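Long-range contacts in putative cobalamin synthesis related protein (Corynebacterium diphtheriae, PDB 2NPN), which binds S-adenosylmethionine and is probably a precorrin-6A synthase (deacetylating), a tetrapyrrole methyltransferase of adenosylcobalamin biosynthesis: residues Y62-D66 and W83-R87; L91-R96 and M126-L132; W192-A196 and V220-G224. All blocks are in the same frame, centred on the assembly; numbering follows the deposited sequence. Where two conformers were deposited one is given.

Interaction 1 of 3, residues Y62-D66 and W83-R87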
# COMPACT_ATOMS: atom_id res chain seq x y z
N TYR A 62 -1.21 14.82 -10.33
CA TYR A 62 0.16 14.84 -10.88
C TYR A 62 0.86 13.54 -10.51
O TYR A 62 1.35 13.38 -9.39
CB TYR A 62 0.92 16.06 -10.33
CG TYR A 62 2.32 16.28 -10.88
CD1 TYR A 62 2.51 16.82 -12.15
CD2 TYR A 62 3.45 15.98 -10.11
CE1 TYR A 62 3.79 17.05 -12.66
CE2 TYR A 62 4.74 16.18 -10.62
CZ TYR A 62 4.90 16.72 -11.89
OH TYR A 62 6.17 16.95 -12.38
N ALA A 63 0.86 12.57 -11.43
CA ALA A 63 1.42 11.25 -11.15
C ALA A 63 2.87 11.21 -11.63
O ALA A 63 3.14 11.44 -12.81
CB ALA A 63 0.60 10.15 -11.82
N VAL A 64 3.79 10.97 -10.70
CA VAL A 64 5.21 10.89 -11.01
C VAL A 64 5.63 9.44 -11.12
O VAL A 64 5.47 8.68 -10.14
CB VAL A 64 6.05 11.59 -9.94
CG1 VAL A 64 7.55 11.53 -10.30
CG2 VAL A 64 5.60 13.02 -9.78
N THR A 65 6.17 9.07 -12.28
CA THR A 65 6.58 7.69 -12.57
C THR A 65 8.08 7.66 -12.89
O THR A 65 8.68 8.67 -13.27
CB THR A 65 5.75 7.07 -13.74
OG1 THR A 65 4.44 7.64 -13.77
CG2 THR A 65 5.64 5.55 -13.58
N ASP A 66 8.69 6.49 -12.72
CA ASP A 66 10.14 6.34 -12.87
C ASP A 66 10.55 6.32 -14.34
O ASP A 66 9.69 6.25 -15.22
CB ASP A 66 10.62 5.05 -12.19
CG ASP A 66 10.12 4.93 -10.75
OD1 ASP A 66 9.76 5.96 -10.14
OD2 ASP A 66 10.08 3.79 -10.23
N TRP A 83 17.96 9.94 -11.07
CA TRP A 83 16.50 10.09 -11.08
C TRP A 83 15.99 10.69 -9.78
O TRP A 83 15.14 11.58 -9.80
CB TRP A 83 15.80 8.75 -11.36
CG TRP A 83 14.29 8.74 -11.08
CD1 TRP A 83 13.60 7.83 -10.33
CD2 TRP A 83 13.30 9.69 -11.55
NE1 TRP A 83 12.26 8.15 -10.29
CE2 TRP A 83 12.05 9.28 -11.03
CE3 TRP A 83 13.36 10.85 -12.34
CZ2 TRP A 83 10.86 9.98 -11.29
CZ3 TRP A 83 12.17 11.54 -12.60
CH2 TRP A 83 10.94 11.11 -12.07
N HIS A 84 16.49 10.23 -8.63
CA HIS A 84 16.02 10.78 -7.35
C HIS A 84 16.28 12.28 -7.21
O HIS A 84 15.42 13.00 -6.69
CB HIS A 84 16.62 10.02 -6.17
CG HIS A 84 16.14 8.60 -6.09
ND1 HIS A 84 16.70 7.67 -5.23
CD2 HIS A 84 15.17 7.96 -6.77
CE1 HIS A 84 16.07 6.52 -5.39
NE2 HIS A 84 15.13 6.67 -6.30
N ALA A 85 17.43 12.75 -7.67
CA ALA A 85 17.74 14.18 -7.65
C ALA A 85 16.81 14.94 -8.58
O ALA A 85 16.26 15.99 -8.21
CB ALA A 85 19.20 14.43 -8.05
N GLU A 86 16.61 14.42 -9.78
CA GLU A 86 15.72 15.06 -10.73
C GLU A 86 14.27 15.05 -10.23
O GLU A 86 13.57 16.04 -10.37
CB GLU A 86 15.77 14.37 -12.09
CG GLU A 86 14.76 14.93 -13.09
CD GLU A 86 14.79 16.45 -13.23
OE1 GLU A 86 15.87 17.00 -13.58
OE2 GLU A 86 13.72 17.08 -13.04
N ARG A 87 13.84 13.91 -9.70
CA ARG A 87 12.50 13.81 -9.09
C ARG A 87 12.32 14.84 -7.97
O ARG A 87 11.26 15.45 -7.86
CB ARG A 87 12.23 12.39 -8.58
CG ARG A 87 10.84 12.17 -8.00
CD ARG A 87 10.68 10.76 -7.51
NE ARG A 87 11.64 10.44 -6.46
CZ ARG A 87 11.90 9.21 -6.01
NH1 ARG A 87 11.27 8.16 -6.52
NH2 ARG A 87 12.77 9.04 -5.03

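Interaction 2 of 3, residues L91-R96 and M126-L132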
# COMPACT_ATOMS: atom_id res chain seq x y z
N LEU A 91 9.40 17.67 -8.06
CA LEU A 91 8.38 17.74 -7.01
C LEU A 91 8.34 19.12 -6.36
O LEU A 91 7.28 19.70 -6.17
CB LEU A 91 8.58 16.67 -5.93
CG LEU A 91 8.25 15.21 -6.28
CD1 LEU A 91 8.70 14.29 -5.16
CD2 LEU A 91 6.77 15.06 -6.55
N ALA A 92 9.51 19.66 -6.04
CA ALA A 92 9.55 20.96 -5.38
C ALA A 92 9.04 22.05 -6.29
O ALA A 92 8.27 22.90 -5.84
CB ALA A 92 10.95 21.26 -4.89
N SER A 93 9.45 22.02 -7.55
CA SER A 93 9.00 23.01 -8.53
C SER A 93 7.50 22.93 -8.75
O SER A 93 6.81 23.95 -8.80
CB SER A 93 9.73 22.81 -9.87
OG SER A 93 11.13 22.87 -9.69
N THR A 94 6.98 21.71 -8.84
CA THR A 94 5.56 21.49 -9.07
C THR A 94 4.74 22.03 -7.90
O THR A 94 3.71 22.70 -8.10
CB THR A 94 5.24 20.01 -9.31
OG1 THR A 94 5.90 19.58 -10.52
CG2 THR A 94 3.76 19.79 -9.50
N ILE A 95 5.22 21.77 -6.69
CA ILE A 95 4.54 22.23 -5.47
C ILE A 95 4.49 23.75 -5.42
O ILE A 95 3.45 24.36 -5.17
CB ILE A 95 5.20 21.63 -4.22
CG1 ILE A 95 4.91 20.12 -4.17
CG2 ILE A 95 4.68 22.30 -2.93
CD1 ILE A 95 5.71 19.37 -3.10
N ARG A 96 5.63 24.38 -5.67
CA ARG A 96 5.69 25.85 -5.62
C ARG A 96 4.86 26.49 -6.72
O ARG A 96 4.33 27.59 -6.51
CB ARG A 96 7.14 26.32 -5.67
CG ARG A 96 7.98 25.88 -4.48
CD ARG A 96 9.33 26.50 -4.55
NE ARG A 96 10.12 26.29 -3.33
CZ ARG A 96 11.25 25.59 -3.23
NH1 ARG A 96 11.77 24.97 -4.28
NH2 ARG A 96 11.86 25.52 -2.07
N MSE A 126 13.31 15.24 -0.33
CA MSE A 126 13.02 16.33 -1.26
C MSE A 126 13.02 17.69 -0.55
O MSE A 126 13.64 18.66 -1.03
CB MSE A 126 11.69 16.07 -1.96
CG MSE A 126 11.31 17.13 -2.95
SE MSE A 126 10.27 18.55 -2.13
CE MSE A 126 8.64 17.57 -1.65
N ARG A 127 12.37 17.76 0.60
CA ARG A 127 12.31 19.00 1.37
C ARG A 127 13.71 19.48 1.75
O ARG A 127 14.01 20.68 1.67
CB ARG A 127 11.52 18.81 2.66
CG ARG A 127 10.01 18.88 2.51
CD ARG A 127 9.37 19.05 3.89
NE ARG A 127 9.96 18.16 4.87
CZ ARG A 127 9.89 18.31 6.20
NH1 ARG A 127 10.47 17.41 6.99
NH2 ARG A 127 9.23 19.32 6.74
N ASN A 128 14.56 18.55 2.18
CA ASN A 128 15.94 18.91 2.55
C ASN A 128 16.80 19.39 1.38
O ASN A 128 17.57 20.34 1.51
CB ASN A 128 16.66 17.74 3.22
CG ASN A 128 16.12 17.45 4.61
OD1 ASN A 128 15.70 18.37 5.32
ND2 ASN A 128 16.15 16.17 5.02
N LEU A 129 16.67 18.71 0.25
CA LEU A 129 17.49 18.99 -0.93
C LEU A 129 17.05 20.27 -1.63
O LEU A 129 17.87 21.01 -2.14
CB LEU A 129 17.38 17.82 -1.90
CG LEU A 129 18.15 17.84 -3.21
CD1 LEU A 129 19.63 18.06 -2.95
CD2 LEU A 129 17.89 16.53 -3.94
N GLU A 130 15.74 20.52 -1.63
CA GLU A 130 15.17 21.65 -2.37
C GLU A 130 14.80 22.81 -1.46
O GLU A 130 14.26 23.81 -1.93
CB GLU A 130 13.93 21.19 -3.13
CG GLU A 130 14.21 20.12 -4.17
CD GLU A 130 15.24 20.53 -5.22
OE1 GLU A 130 15.13 21.65 -5.78
OE2 GLU A 130 16.16 19.73 -5.48
N ASP A 131 15.13 22.69 -0.17
CA ASP A 131 14.84 23.72 0.83
C ASP A 131 13.36 24.13 0.78
O ASP A 131 13.03 25.32 0.74
CB ASP A 131 15.79 24.91 0.64
CG ASP A 131 16.19 25.55 1.95
OD1 ASP A 131 16.03 24.90 3.01
OD2 ASP A 131 16.68 26.69 1.93
N LEU A 132 12.48 23.12 0.76
CA LEU A 132 11.04 23.35 0.74
C LEU A 132 10.48 23.35 2.16
O LEU A 132 10.42 22.29 2.83
CB LEU A 132 10.30 22.31 -0.11
CG LEU A 132 8.81 22.60 -0.36
CD1 LEU A 132 8.61 23.57 -1.52
CD2 LEU A 132 8.05 21.31 -0.59

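Interaction 3 of 3, residues W192-A196 and V220-G224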
# COMPACT_ATOMS: atom_id res chain seq x y z
N TRP A 192 4.58 -19.34 1.14
CA TRP A 192 3.86 -20.26 2.00
C TRP A 192 4.27 -21.72 1.77
O TRP A 192 4.23 -22.53 2.68
CB TRP A 192 2.35 -20.13 1.87
CG TRP A 192 1.77 -20.34 0.47
CD1 TRP A 192 1.41 -21.53 -0.07
CD2 TRP A 192 1.47 -19.35 -0.50
NE1 TRP A 192 0.89 -21.33 -1.31
CE2 TRP A 192 0.90 -19.99 -1.60
CE3 TRP A 192 1.61 -17.96 -0.53
CZ2 TRP A 192 0.49 -19.30 -2.73
CZ3 TRP A 192 1.18 -17.28 -1.64
CH2 TRP A 192 0.64 -17.96 -2.73
N GLN A 193 4.60 -22.05 0.53
CA GLN A 193 4.92 -23.45 0.23
C GLN A 193 6.20 -23.88 0.92
O GLN A 193 6.38 -25.08 1.25
CB GLN A 193 5.02 -23.61 -1.29
CG GLN A 193 3.67 -23.50 -2.04
CD GLN A 193 2.75 -24.69 -1.76
OE1 GLN A 193 2.20 -24.81 -0.68
NE2 GLN A 193 2.59 -25.59 -2.76
N ASP A 194 7.09 -22.93 1.17
CA ASP A 194 8.43 -23.20 1.68
C ASP A 194 8.50 -23.33 3.21
O ASP A 194 9.46 -23.90 3.72
CB ASP A 194 9.37 -22.07 1.23
CG ASP A 194 9.32 -21.83 -0.29
OD1 ASP A 194 9.33 -22.81 -1.07
OD2 ASP A 194 9.29 -20.65 -0.70
N VAL A 195 7.50 -22.83 3.92
CA VAL A 195 7.57 -22.78 5.38
C VAL A 195 6.47 -23.55 6.11
O VAL A 195 6.49 -23.66 7.32
CB VAL A 195 7.56 -21.34 5.89
CG1 VAL A 195 8.77 -20.59 5.31
CG2 VAL A 195 6.27 -20.60 5.50
N ALA A 196 5.49 -24.04 5.36
CA ALA A 196 4.36 -24.74 5.98
C ALA A 196 4.73 -26.07 6.63
O ALA A 196 5.62 -26.79 6.17
CB ALA A 196 3.25 -24.94 4.94
N VAL A 220 -2.34 -25.11 4.53
CA VAL A 220 -1.41 -25.05 3.39
C VAL A 220 -1.21 -26.45 2.75
O VAL A 220 -1.10 -26.55 1.51
CB VAL A 220 -0.06 -24.34 3.75
CG1 VAL A 220 0.94 -24.43 2.55
CG2 VAL A 220 -0.31 -22.89 4.22
N HIS A 221 -1.26 -27.47 3.65
CA HIS A 221 -1.24 -28.93 3.29
C HIS A 221 -2.21 -29.20 2.16
O HIS A 221 -1.85 -29.84 1.13
CB HIS A 221 -1.34 -29.95 4.51
CG HIS A 221 -2.65 -30.01 5.30
ND1 HIS A 221 -2.68 -29.87 6.68
CD2 HIS A 221 -3.91 -30.38 4.95
CE1 HIS A 221 -3.91 -30.01 7.12
NE2 HIS A 221 -4.68 -30.35 6.10
N GLU A 222 -3.40 -28.61 2.31
CA GLU A 222 -4.55 -28.83 1.42
C GLU A 222 -4.62 -27.91 0.20
O GLU A 222 -4.96 -28.36 -0.91
CB GLU A 222 -5.90 -28.64 2.13
CG GLU A 222 -7.07 -28.69 1.07
CD GLU A 222 -8.48 -28.68 1.61
OE1 GLU A 222 -8.80 -27.88 2.53
OE2 GLU A 222 -9.31 -29.46 1.06
N ILE A 223 -4.41 -26.61 0.43
CA ILE A 223 -4.67 -25.57 -0.61
C ILE A 223 -3.43 -24.88 -1.18
O ILE A 223 -3.56 -24.10 -2.11
CB ILE A 223 -5.61 -24.41 -0.10
CG1 ILE A 223 -4.93 -23.49 0.93
CG2 ILE A 223 -6.92 -24.94 0.41
CD1 ILE A 223 -5.67 -22.17 1.12
N GLY A 224 -2.26 -25.11 -0.60
CA GLY A 224 -1.09 -24.32 -0.97
C GLY A 224 -0.74 -24.38 -2.45
O GLY A 224 -0.50 -23.35 -3.09

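Interaction 1 of 3, residues Y62-D66 and W83-R87
Trp83, on helix 78-98, reaches its indole to the end of strand 61-64, where it meets Val64, Thr65 and Asp66. The side chain leaves CB with CG anti to the backbone N (chi1 167°), which swings the ring off the helix toward the strand. The first ring atom to meet the strand side is NE1, which gives a weak, bent hydrogen bond to Asp66 OD1, 3.3 Å long with an N-H...O angle of 143°. The carboxylate and indole planes stand 61° apart, so neither group lies flat against the other. Farther out, CE2 passes 4.0 Å from Asp66 CA. On the six-membered ring, Trp83 CZ2 sits 3.2 Å from Thr65 O, and both CZ2 and CH2 reach Val64 CG1, which approaches the ring edge near its plane, 3.8 Å from CZ2. Toward the rim of one face lies CB of Arg87, one helical turn on; Arg87 CG in turn touches Val64 CG1 at 4.1 Å.

Asp66 OD1 also has a positive neighbour, Arg87 NH1, 4.5 Å away and beyond a salt bridge. This is a helix packed on an outermost strand of the parallel sheet, whose backbone bonds go to strand 31-35. The touching is largely van der Waals contact along the benzo edge; the N-H bond, near the surface, is probably a modest tether.

Interaction 2 of 3, residues L91-R96 and M126-L132
A nearly perpendicular helix-helix contact joins 91-96, on helix 78-98, to 126-132, the end of helix 119-130 and the turn leading toward strand 134-139. The local axes cross at -87° and come within 10.6 Å of each other. Ala92 sits at the crossing, its CB 3.5 Å from Glu130 CB and equally near Glu130 CG; the CA atoms of these two residues are the nearest across the contact, consistent with the small side chain there.

Beside it lies the apolar part. Met126, present as selenomethionine, leaves its helix with CG anti to the backbone N (chi1 -179°), then bends twice, so that SE passes Ala92 CB at 3.9 Å and CE meets Ile95 CD1, the two chains reaching toward each other tip to tip. That same Ile95 CD1 also touches Leu132 CD2 at 3.9 Å, and is thus shared by the helix and the turn after it.

Arg96 closes the outer side. Its chain, extended from CG to NE, runs past Leu132 in the opposite direction, and Leu132 CD1 sits over one face of the guanidinium, 3.6 Å from NE. At the edge of that group NH2 donates an almost straight hydrogen bond (174°) to Glu130 O, 3.0 Å long and in the guanidinium plane. Asp131 O lies at the same edge, 3.1 Å from NH2. The arginine thus holds the Glu130 carbonyl, next to the positive-phi residue Asp131.

Inward, Leu91 packs on Val33 and Leu35 of strand 31-35 and on Val64 of strand 61-64, while Leu132 meets Ile5 of strand 3-9. Helix 78-98 and the turn after helix 119-130 both rest on the parallel sheet, with Ile95 and Arg96 also touching Arg3.

Interaction 3 of 3, residues W192-A196 and V220-G224
Trp192 and Gly224 are joined by the hydrogen bond of this contact: the indole NE1 donates to Gly224 O at 3.0 Å, with a nearly straight N-H...O angle of 168°. The oxygen lies at the edge of the ring, close to its plane, but on the acceptor's side the donor is tilted 32° from the carbonyl plane. On the same ring, CD1 lies 3.9 Å from both Gly224 CA and Val220 CG1.

Val220 fills the other half of the first shell. With CG1 anti to the backbone N (chi1 174°), it pushes that methyl against Ala196 CB at 3.4 Å, a tighter approach than two carbons usually make. Gln193, bent at chi2, brings OE1 to 3.5 Å from Val220 CG1 and 3.3 Å from Gly224 CA, laying its amide beside the glycine backbone. With no side chain on Gly224, that amide comes directly against the main chain.

The second shell sets the indole. Tyr245 meets the Trp192 ring edge-to-face, Trp204 also meets it, and Val227 and Lys231 touch it from farther along helix 220-238. The Trp192 side chain also comes within about 4 Å of that of Asp243, a residue that binds S-adenosylmethionine, although the bound ligand itself is about 10 Å from the Trp192 side chain.

Around the contact, the short, weakly bonded helix 192-195 packs against the start of helix 220-238. Strand 200-206 of the mixed sheet adjoins both, with Met202 touching Trp192 and Val220, and Thr200 joined to Val220 by a backbone hydrogen bond; strand 243-249 contributes Asp243 and Tyr245 on the Trp192 side.

How the interactions relate
Along the chain the three contacts follow one another in series. Interactions 1 and 2 are neighbours, their centres 12 Å apart: both use helix 78-98, first in its N-terminal half, then toward its C-terminal end, and they touch directly, Val64 CG2 lying 4.0 Å from Leu91 CD2. Together they attach that helix to edge strand 61-64 and to helix 119-130 beside the parallel sheet. Interaction 3 belongs to the mixed sheet across the chain's centre, its centre 39 Å from that of interaction 1 and 47 Å from that of interaction 2. The contacts thus brace two separate sheet-and-helix halves, consistent with the two-domain tetrapyrrole methylase fold, in which S-adenosylmethionine binds between the domains.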